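3-dehydroquinate dehydratase (Aquifex aeolicus, PDB 2EGZ) catalyses the cis-dehydration of 3-dehydroquinate to 3-dehydroshikimate, the third step of the chorismate pathway, through a Schiff-base intermediate with the substrate. Local coordinates at residues Glu133-Gly138 / Arg161-Glu166. Sequence-based numbering, arbitrary orientation.
Sequences EGYRYG and RQVEGE
The phenol OH of Tyr135 donates a hydrogen bond of 2.8 Å to the carbonyl O of Glu166. It is a bond of ordinary length, with the donor above the carbonyl plane, 70° out of it, and not on a lone pair. Tyrosine suits this place because its length carries a donor from the helix to the loop while its ring still packs: Tyr135 CE2 lies 3.6 Å from Val163 CG1, a methyl set at the ring edge in the ring plane. The same Tyr135 CE2 is 3.4 Å from Glu164 O, which lies obliquely to the ring. The CB of Tyr135 points toward 161-166, and with CG anti to its carbonyl carbon (chi1 -67°) the phenol end reaches the Glu166 carbonyl. Gly165 passes close to that end, where a CB would collide with Tyr135 CZ; its backbone angles would also jam a CB against the carbonyl O of Glu164. At Tyr135, a phenylalanine would probably leave the Glu166 carbonyl without this donor and the ring without its tether to the loop. The contact thus ties the C-terminal end of helix 124-136 to the loop joining helix 150-160 to strand 168-172, on the outside of the TIM barrel, with Tyr135 also touching Pro141 of strand 140-146.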
loop_
_atom_site.group_PDB
_atom_site.type_symbol
_atom_site.label_atom_id
_atom_site.label_comp_id
_atom_site.label_asym_id
_atom_site.label_seq_id
_atom_site.Cartn_x
_atom_site.Cartn_y
_atom_site.Cartn_z
ATOM N N GLU B 133 13.042 -7.600 0.838
ATOM C CA GLU B 133 11.895 -8.138 1.566
ATOM C C GLU B 133 11.383 -9.389 0.864
ATOM O O GLU B 133 11.006 -10.366 1.510
ATOM C CB GLU B 133 10.784 -7.094 1.662
ATOM C CG GLU B 133 11.091 -5.988 2.646
ATOM C CD GLU B 133 11.104 -6.488 4.078
ATOM O OE1 GLU B 133 10.011 -6.721 4.636
ATOM O OE2 GLU B 133 12.206 -6.661 4.641
ATOM N N GLY B 134 11.380 -9.358 -0.464
ATOM C CA GLY B 134 10.931 -10.515 -1.213
ATOM C C GLY B 134 11.749 -11.749 -0.859
ATOM O O GLY B 134 11.201 -12.834 -0.667
ATOM N N TYR B 135 13.066 -11.586 -0.770
ATOM C CA TYR B 135 13.940 -12.704 -0.438
ATOM C C TYR B 135 13.778 -13.103 1.022
ATOM O O TYR B 135 13.867 -14.281 1.364
ATOM C CB TYR B 135 15.404 -12.344 -0.714
ATOM C CG TYR B 135 15.717 -12.165 -2.183
ATOM C CD1 TYR B 135 15.391 -13.156 -3.107
ATOM C CD2 TYR B 135 16.336 -11.003 -2.650
ATOM C CE1 TYR B 135 15.669 -12.996 -4.464
ATOM C CE2 TYR B 135 16.620 -10.832 -4.007
ATOM C CZ TYR B 135 16.281 -11.832 -4.903
ATOM O OH TYR B 135 16.543 -11.669 -6.242
ATOM N N ARG B 136 13.538 -12.114 1.874
ATOM C CA ARG B 136 13.352 -12.354 3.299
ATOM C C ARG B 136 12.113 -13.204 3.567
ATOM O O ARG B 136 12.098 -13.999 4.505
ATOM C CB ARG B 136 13.261 -11.016 4.043
ATOM C CG ARG B 136 12.872 -11.113 5.514
ATOM C CD ARG B 136 13.079 -9.769 6.218
ATOM N NE ARG B 136 12.396 -9.692 7.507
ATOM C CZ ARG B 136 11.189 -9.162 7.689
ATOM N NH1 ARG B 136 10.521 -8.652 6.665
ATOM N NH2 ARG B 136 10.650 -9.137 8.901
ATOM N N TYR B 137 11.080 -13.043 2.744
ATOM C CA TYR B 137 9.849 -13.814 2.906
ATOM C C TYR B 137 9.876 -15.100 2.088
ATOM O O TYR B 137 8.854 -15.780 1.947
ATOM C CB TYR B 137 8.630 -12.973 2.513
ATOM C CG TYR B 137 8.200 -11.983 3.570
ATOM C CD1 TYR B 137 7.462 -12.394 4.679
ATOM C CD2 TYR B 137 8.547 -10.638 3.475
ATOM C CE1 TYR B 137 7.082 -11.485 5.668
ATOM C CE2 TYR B 137 8.174 -9.723 4.454
ATOM C CZ TYR B 137 7.442 -10.151 5.548
ATOM O OH TYR B 137 7.070 -9.242 6.516
ATOM N N GLY B 138 11.049 -15.417 1.540
ATOM C CA GLY B 138 11.227 -16.637 0.769
ATOM C C GLY B 138 10.624 -16.721 -0.624
ATOM O O GLY B 138 10.351 -17.818 -1.109
ATOM N N ARG B 161 20.828 -5.198 -9.425
ATOM C CA ARG B 161 22.015 -6.041 -9.271
ATOM C C ARG B 161 22.630 -5.945 -7.875
ATOM O O ARG B 161 23.426 -6.800 -7.478
ATOM C CB ARG B 161 23.077 -5.671 -10.310
ATOM C CG ARG B 161 22.616 -5.843 -11.749
ATOM C CD ARG B 161 23.676 -5.388 -12.744
ATOM N NE ARG B 161 24.865 -6.234 -12.732
ATOM C CZ ARG B 161 26.079 -5.814 -12.395
ATOM N NH1 ARG B 161 26.268 -4.549 -12.035
ATOM N NH2 ARG B 161 27.104 -6.656 -12.420
ATOM N N GLN B 162 22.254 -4.910 -7.130
ATOM C CA GLN B 162 22.785 -4.706 -5.785
ATOM C C GLN B 162 22.159 -5.655 -4.758
ATOM O O GLN B 162 22.596 -5.731 -3.603
ATOM C CB GLN B 162 22.590 -3.242 -5.393
ATOM C CG GLN B 162 23.135 -2.311 -6.475
ATOM C CD GLN B 162 23.061 -0.847 -6.113
ATOM O OE1 GLN B 162 22.183 -0.421 -5.366
ATOM N NE2 GLN B 162 23.975 -0.058 -6.668
ATOM N N VAL B 163 21.128 -6.374 -5.186
ATOM C CA VAL B 163 20.470 -7.353 -4.332
ATOM C C VAL B 163 20.456 -8.635 -5.160
ATOM O O VAL B 163 19.579 -8.844 -6.001
ATOM C CB VAL B 163 19.022 -6.948 -3.977
ATOM C CG1 VAL B 163 18.454 -7.918 -2.936
ATOM C CG2 VAL B 163 18.993 -5.523 -3.451
ATOM N N GLU B 164 21.448 -9.484 -4.915
ATOM C CA GLU B 164 21.609 -10.735 -5.648
ATOM C C GLU B 164 20.460 -11.732 -5.533
ATOM O O GLU B 164 19.830 -11.864 -4.482
ATOM C CB GLU B 164 22.911 -11.408 -5.211
ATOM C CG GLU B 164 23.103 -12.814 -5.750
ATOM C CD GLU B 164 24.408 -13.429 -5.295
ATOM O OE1 GLU B 164 24.673 -13.424 -4.072
ATOM O OE2 GLU B 164 25.168 -13.919 -6.159
ATOM N N GLY B 165 20.200 -12.440 -6.630
ATOM C CA GLY B 165 19.147 -13.434 -6.638
ATOM C C GLY B 165 18.273 -13.351 -7.870
ATOM O O GLY B 165 18.265 -12.335 -8.566
ATOM N N GLU B 166 17.548 -14.424 -8.167
ATOM C CA GLU B 166 16.671 -14.382 -9.319
ATOM C C GLU B 166 15.506 -13.497 -8.915
ATOM O O GLU B 166 15.087 -13.480 -7.753
ATOM C CB GLU B 166 16.200 -15.781 -9.725
ATOM C CG GLU B 166 15.423 -16.553 -8.688
ATOM C CD GLU B 166 15.107 -17.956 -9.170
ATOM O OE1 GLU B 166 16.058 -18.677 -9.546
ATOM O OE2 GLU B 166 13.920 -18.341 -9.181
#